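Hypothetical protein TT1561 (Thermus thermophilus, PDB 1UF3) is of unknown function but binds calcium ions and, as a member of the calcineurin superfamily, is probably a metal-dependent phosphoesterase. Local coordinates at residues 34-39 and 64-69; 7-12 and 22-27. All blocks are in the same frame, centred on the assembly; numbering follows the deposited sequence.

Contact 1: residues 34-39 and 64-69; sequences DAIALI and LPTAYV. With CA (calcium ion), chain S.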
loop_
_atom_site.group_PDB
_atom_site.type_symbol
_atom_site.label_atom_id
_atom_site.label_comp_id
_atom_site.label_asym_id
_atom_site.label_seq_id
_atom_site.Cartn_x
_atom_site.Cartn_y
_atom_site.Cartn_z
ATOM N N ASP A 34 -14.415 -2.934 -3.837
ATOM C CA ASP A 34 -13.723 -1.950 -4.671
ATOM C C ASP A 34 -14.650 -0.855 -5.110
ATOM O O ASP A 34 -14.211 0.242 -5.485
ATOM C CB ASP A 34 -13.120 -2.619 -5.893
ATOM C CG ASP A 34 -12.276 -3.793 -5.519
ATOM O OD1 ASP A 34 -11.390 -3.615 -4.646
ATOM O OD2 ASP A 34 -12.524 -4.892 -6.063
ATOM N N ALA A 35 -15.945 -1.158 -5.066
ATOM C CA ALA A 35 -16.951 -0.196 -5.438
ATOM C C ALA A 35 -18.288 -0.504 -4.741
ATOM O O ALA A 35 -18.442 -1.555 -4.113
ATOM C CB ALA A 35 -17.119 -0.198 -6.913
ATOM N N ILE A 36 -19.232 0.427 -4.852
ATOM C CA ILE A 36 -20.548 0.269 -4.261
ATOM C C ILE A 36 -21.553 0.637 -5.336
ATOM O O ILE A 36 -21.354 1.601 -6.086
ATOM C CB ILE A 36 -20.772 1.242 -3.075
ATOM C CG1 ILE A 36 -19.956 0.806 -1.863
ATOM C CG2 ILE A 36 -22.258 1.358 -2.779
ATOM C CD1 ILE A 36 -19.945 1.804 -0.696
ATOM N N ALA A 37 -22.618 -0.149 -5.441
ATOM C CA ALA A 37 -23.669 0.141 -6.398
ATOM C C ALA A 37 -24.955 0.127 -5.585
ATOM O O ALA A 37 -25.215 -0.817 -4.838
ATOM C CB ALA A 37 -23.709 -0.905 -7.494
ATOM N N LEU A 38 -25.755 1.179 -5.707
ATOM C CA LEU A 38 -26.979 1.241 -4.920
ATOM C C LEU A 38 -28.189 1.679 -5.744
ATOM O O LEU A 38 -28.178 2.717 -6.422
ATOM C CB LEU A 38 -26.745 2.155 -3.710
ATOM C CG LEU A 38 -27.826 2.234 -2.629
ATOM C CD1 LEU A 38 -27.273 2.836 -1.308
ATOM C CD2 LEU A 38 -28.954 3.042 -3.198
ATOM N N ILE A 39 -29.224 0.842 -5.692
ATOM C CA ILE A 39 -30.465 1.043 -6.425
ATOM C C ILE A 39 -31.541 1.598 -5.492
ATOM O O ILE A 39 -31.661 1.132 -4.368
ATOM C CB ILE A 39 -30.983 -0.308 -7.003
ATOM C CG1 ILE A 39 -29.888 -1.012 -7.822
ATOM C CG2 ILE A 39 -32.168 -0.053 -7.903
ATOM C CD1 ILE A 39 -29.542 -0.299 -9.129
ATOM N N LEU A 64 -15.156 5.349 -1.845
ATOM C CA LEU A 64 -15.017 4.316 -2.876
ATOM C C LEU A 64 -15.871 4.669 -4.086
ATOM O O LEU A 64 -16.896 5.340 -3.959
ATOM C CB LEU A 64 -15.510 2.934 -2.372
ATOM C CG LEU A 64 -14.782 2.061 -1.335
ATOM C CD1 LEU A 64 -15.682 0.884 -0.962
ATOM C CD2 LEU A 64 -13.425 1.549 -1.887
ATOM N N PRO A 65 -15.458 4.219 -5.286
ATOM C CA PRO A 65 -16.284 4.529 -6.453
ATOM C C PRO A 65 -17.691 4.072 -6.066
ATOM O O PRO A 65 -17.840 3.001 -5.474
ATOM C CB PRO A 65 -15.675 3.654 -7.543
ATOM C CG PRO A 65 -14.215 3.695 -7.192
ATOM C CD PRO A 65 -14.229 3.499 -5.676
ATOM N N THR A 66 -18.705 4.868 -6.391
ATOM C CA THR A 66 -20.082 4.535 -6.022
ATOM C C THR A 66 -21.063 4.995 -7.088
ATOM O O THR A 66 -20.985 6.115 -7.582
ATOM C CB THR A 66 -20.448 5.187 -4.664
ATOM O OG1 THR A 66 -19.529 4.731 -3.670
ATOM C CG2 THR A 66 -21.869 4.820 -4.218
ATOM N N ALA A 67 -21.988 4.119 -7.462
ATOM C CA ALA A 67 -22.964 4.493 -8.465
ATOM C C ALA A 67 -24.343 4.185 -7.938
ATOM O O ALA A 67 -24.545 3.198 -7.233
ATOM C CB ALA A 67 -22.724 3.723 -9.779
ATOM N N TYR A 68 -25.304 5.013 -8.307
ATOM C CA TYR A 68 -26.662 4.788 -7.854
ATOM C C TYR A 68 -27.680 5.355 -8.820
ATOM O O TYR A 68 -27.349 6.193 -9.679
ATOM C CB TYR A 68 -26.863 5.380 -6.428
ATOM C CG TYR A 68 -26.119 6.684 -6.152
ATOM C CD1 TYR A 68 -24.922 6.695 -5.419
ATOM C CD2 TYR A 68 -26.580 7.898 -6.670
ATOM C CE1 TYR A 68 -24.187 7.908 -5.218
ATOM C CE2 TYR A 68 -25.857 9.105 -6.481
ATOM C CZ TYR A 68 -24.667 9.094 -5.765
ATOM O OH TYR A 68 -23.927 10.257 -5.679
ATOM N N VAL A 69 -28.907 4.837 -8.735
ATOM C CA VAL A 69 -30.011 5.337 -9.544
ATOM C C VAL A 69 -31.193 5.465 -8.568
ATOM O O VAL A 69 -31.267 4.766 -7.548
ATOM C CB VAL A 69 -30.378 4.411 -10.726
ATOM C CG1 VAL A 69 -29.172 4.230 -11.634
ATOM C CG2 VAL A 69 -30.888 3.081 -10.223
HETATM CA CA CA S . -10.323 -4.324 -2.887
HETATM O O HOH W 1 -8.207 -3.569 -3.935
HETATM O O HOH W 2 -9.070 -3.944 -0.905
HETATM O O HOH W 3 -10.810 -1.982 -1.967
#
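Four backbone hydrogen bonds join Ile-36 and Leu-38 to Pro-65, Ala-67 and Val-69. Ile-36 N gives to Pro-65 O (3.0 Å) and Ile-36 O takes Ala-67 N (2.9 Å). Leu-38 N then reaches Ala-67 O at 2.8 Å, and Val-69 N returns to Leu-38 O over a longer 3.2 Å. The strands run almost exactly parallel, 7° apart.

Side chains pair on both faces. Ile-36 and Thr-66 lie alongside each other, pointing the same way, with CG2 of Ile-36 3.8 Å from CG2 of Thr-66. The Thr-66 hydroxyl turns back along its own chain and donates to Leu-64 O from above the carbonyl plane. On the other face Ile-39 CD1 meets Val-69 CG2 at 3.8 Å. Tyr-68 OH bonds to Glu-88.

Just before strand 35-39, Asp-34 OD1 binds a calcium ion at 2.2 Å. Three waters, Gly-32 O and Met-1 N of a neighbouring subunit also bind it. Asp-34 OD2 is held by the backbone N atoms of Arg-6 and Tyr-7.

Strand 35-39, helix 49-59 and strand 66-69 form a beta-alpha-beta unit of the metallophosphoesterase domain: the helix links two adjacent parallel strands and covers the face bearing Leu-38, Thr-66 and Tyr-68.

Contact 2: residues 7-12 and 22-27; sequences YILATS and EKFVKL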
loop_
_atom_site.group_PDB
_atom_site.type_symbol
_atom_site.label_atom_id
_atom_site.label_comp_id
_atom_site.label_asym_id
_atom_site.label_seq_id
_atom_site.Cartn_x
_atom_site.Cartn_y
_atom_site.Cartn_z
ATOM N N TYR A 7 -14.649 -6.534 -6.881
ATOM C CA TYR A 7 -15.743 -6.774 -5.953
ATOM C C TYR A 7 -16.609 -5.548 -5.772
ATOM O O TYR A 7 -16.105 -4.442 -5.562
ATOM C CB TYR A 7 -15.197 -7.222 -4.599
ATOM C CG TYR A 7 -14.415 -8.492 -4.708
ATOM C CD1 TYR A 7 -13.035 -8.471 -4.956
ATOM C CD2 TYR A 7 -15.069 -9.729 -4.668
ATOM C CE1 TYR A 7 -12.331 -9.650 -5.164
ATOM C CE2 TYR A 7 -14.376 -10.912 -4.887
ATOM C CZ TYR A 7 -13.004 -10.866 -5.139
ATOM O OH TYR A 7 -12.334 -12.033 -5.399
ATOM N N ILE A 8 -17.916 -5.747 -5.865
ATOM C CA ILE A 8 -18.860 -4.658 -5.718
ATOM C C ILE A 8 -19.842 -4.935 -4.593
ATOM O O ILE A 8 -20.501 -5.993 -4.579
ATOM C CB ILE A 8 -19.651 -4.462 -6.990
ATOM C CG1 ILE A 8 -18.722 -4.124 -8.159
ATOM C CG2 ILE A 8 -20.675 -3.388 -6.806
ATOM C CD1 ILE A 8 -19.452 -4.262 -9.473
ATOM N N LEU A 9 -19.922 -3.996 -3.645
ATOM C CA LEU A 9 -20.866 -4.083 -2.528
ATOM C C LEU A 9 -22.160 -3.471 -3.090
ATOM O O LEU A 9 -22.170 -2.325 -3.580
ATOM C CB LEU A 9 -20.339 -3.274 -1.336
ATOM C CG LEU A 9 -21.142 -3.301 -0.039
ATOM C CD1 LEU A 9 -21.274 -4.733 0.446
ATOM C CD2 LEU A 9 -20.429 -2.429 1.014
ATOM N N ALA A 10 -23.243 -4.239 -3.052
ATOM C CA ALA A 10 -24.509 -3.794 -3.625
ATOM C C ALA A 10 -25.765 -4.049 -2.778
ATOM O O ALA A 10 -25.792 -4.944 -1.945
ATOM C CB ALA A 10 -24.684 -4.441 -4.991
ATOM N N THR A 11 -26.793 -3.252 -3.029
ATOM C CA THR A 11 -28.061 -3.352 -2.316
ATOM C C THR A 11 -29.036 -2.425 -3.013
ATOM O O THR A 11 -28.644 -1.624 -3.890
ATOM C CB THR A 11 -27.925 -2.915 -0.840
ATOM O OG1 THR A 11 -29.120 -3.261 -0.136
ATOM C CG2 THR A 11 -27.740 -1.397 -0.740
ATOM N N SER A 12 -30.307 -2.523 -2.624
ATOM C CA SER A 12 -31.350 -1.692 -3.217
ATOM C C SER A 12 -32.400 -1.242 -2.204
ATOM O O SER A 12 -32.421 -1.676 -1.064
ATOM C CB SER A 12 -32.072 -2.466 -4.317
ATOM O OG SER A 12 -32.764 -3.568 -3.730
ATOM N N GLU A 22 -25.751 3.253 7.086
ATOM C CA GLU A 22 -24.478 3.430 7.751
ATOM C C GLU A 22 -23.771 2.108 8.032
ATOM O O GLU A 22 -22.541 2.024 7.919
ATOM C CB GLU A 22 -24.632 4.194 9.057
ATOM C CG GLU A 22 -23.274 4.505 9.650
ATOM C CD GLU A 22 -23.344 5.224 10.966
ATOM O OE1 GLU A 22 -23.977 6.306 11.014
ATOM O OE2 GLU A 22 -22.754 4.709 11.949
ATOM N N LYS A 23 -24.533 1.083 8.424
ATOM C CA LYS A 23 -23.931 -0.223 8.695
ATOM C C LYS A 23 -23.420 -0.776 7.360
ATOM O O LYS A 23 -22.349 -1.378 7.289
ATOM C CB LYS A 23 -24.962 -1.193 9.291
ATOM C CG LYS A 23 -25.444 -0.848 10.710
ATOM C CD LYS A 23 -26.647 -1.724 11.090
ATOM C CE LYS A 23 -27.127 -1.499 12.522
ATOM N NZ LYS A 23 -26.268 -2.167 13.541
ATOM N N PHE A 24 -24.205 -0.548 6.312
ATOM C CA PHE A 24 -23.879 -0.994 4.958
ATOM C C PHE A 24 -22.540 -0.387 4.528
ATOM O O PHE A 24 -21.647 -1.090 4.062
ATOM C CB PHE A 24 -24.986 -0.563 3.988
ATOM C CG PHE A 24 -24.691 -0.873 2.536
ATOM C CD1 PHE A 24 -24.707 -2.184 2.068
ATOM C CD2 PHE A 24 -24.376 0.151 1.647
ATOM C CE1 PHE A 24 -24.408 -2.482 0.727
ATOM C CE2 PHE A 24 -24.075 -0.129 0.298
ATOM C CZ PHE A 24 -24.091 -1.454 -0.161
ATOM N N VAL A 25 -22.414 0.922 4.703
ATOM C CA VAL A 25 -21.191 1.641 4.352
ATOM C C VAL A 25 -19.996 1.130 5.149
ATOM O O VAL A 25 -18.902 0.972 4.594
ATOM C CB VAL A 25 -21.377 3.162 4.569
ATOM C CG1 VAL A 25 -20.046 3.891 4.489
ATOM C CG2 VAL A 25 -22.331 3.697 3.520
ATOM N N LYS A 26 -20.196 0.854 6.436
ATOM C CA LYS A 26 -19.113 0.345 7.271
ATOM C C LYS A 26 -18.690 -1.091 6.952
ATOM O O LYS A 26 -17.730 -1.605 7.524
ATOM C CB LYS A 26 -19.490 0.441 8.743
ATOM C CG LYS A 26 -19.681 1.853 9.202
ATOM C CD LYS A 26 -19.606 1.938 10.713
ATOM C CE LYS A 26 -19.738 3.369 11.183
ATOM N NZ LYS A 26 -19.781 3.442 12.674
ATOM N N LEU A 27 -19.399 -1.735 6.036
ATOM C CA LEU A 27 -19.071 -3.097 5.644
ATOM C C LEU A 27 -17.957 -3.106 4.607
ATOM O O LEU A 27 -17.221 -4.085 4.484
ATOM C CB LEU A 27 -20.262 -3.780 4.976
ATOM C CG LEU A 27 -21.602 -3.984 5.652
ATOM C CD1 LEU A 27 -22.535 -4.550 4.607
ATOM C CD2 LEU A 27 -21.477 -4.930 6.819
#
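The ring of Phe-24 lies between Leu-9 and Thr-11, two residues that point to the same side of strand 7-12. Leu-9 CD2 sits over one ring face, 4.2 Å from the centroid of the Phe-24 ring. Thr-11 CG2 sits over the opposite face, 3.9 Å from the same centroid. Both are CH-pi contacts, and both methyls stand over the faces but are displaced toward the rim.

The first torsion of Phe-24 explains the fit. CG is anti to the backbone N (chi1 175°), which carries the ring from the helix to the strand, with CE1 and CZ leading. The Leu-9 side chain meets the ring from the opposite direction. Its CG comes within 3.5 Å of Phe-24 CE1.

This is strand-to-helix packing on the first strand and first helix of the alpha/beta fold. Strand 7-12 runs inside its sheet, between strands 35-39 and 211-216. Ile-36 and Tyr-212, from these two flanking strands, also touch the Phe-24 side chain.

In Thr-11, OG1 takes the place anti to the backbone N and is hydrogen-bonded to Glu-211 O. CG2 is left between the backbone N and the carbonyl carbon, where it meets the ring.

Further along the segment, Leu-27 CB lies 4.2 Å from Leu-9 CD2. Tyr-212 packs on both leucines. On the outer side of the helix, Lys-26 NZ and Glu-22 OE2 form a salt bridge 3.3 Å long, one turn apart, and the hydrogen bond within it is weak.

In the fold
The centres of contacts 1 and 2 lie about 9 Å apart. Both use the same mixed sheet of the metallophosphoesterase fold, in which strands 66-69, 35-39 and 7-12 are parallel neighbours in that order. Contact 1 joins two strands within it, and contact 2 packs a helix on the third. Both segments of contact 2 precede those of contact 1 in the sequence. Strand 35-39 ties them directly: Ala-35 O is 2.9 Å from Leu-9 N, a probable hydrogen bond, and Ile-39 CB packs on Ser-12 CB. The calcium ion lies at the N-terminal end of strand 35-39. Contact 2 supplies no ligand to it, but reaches the site through Tyr-7 N, which is hydrogen-bonded to Asp-34 OD2.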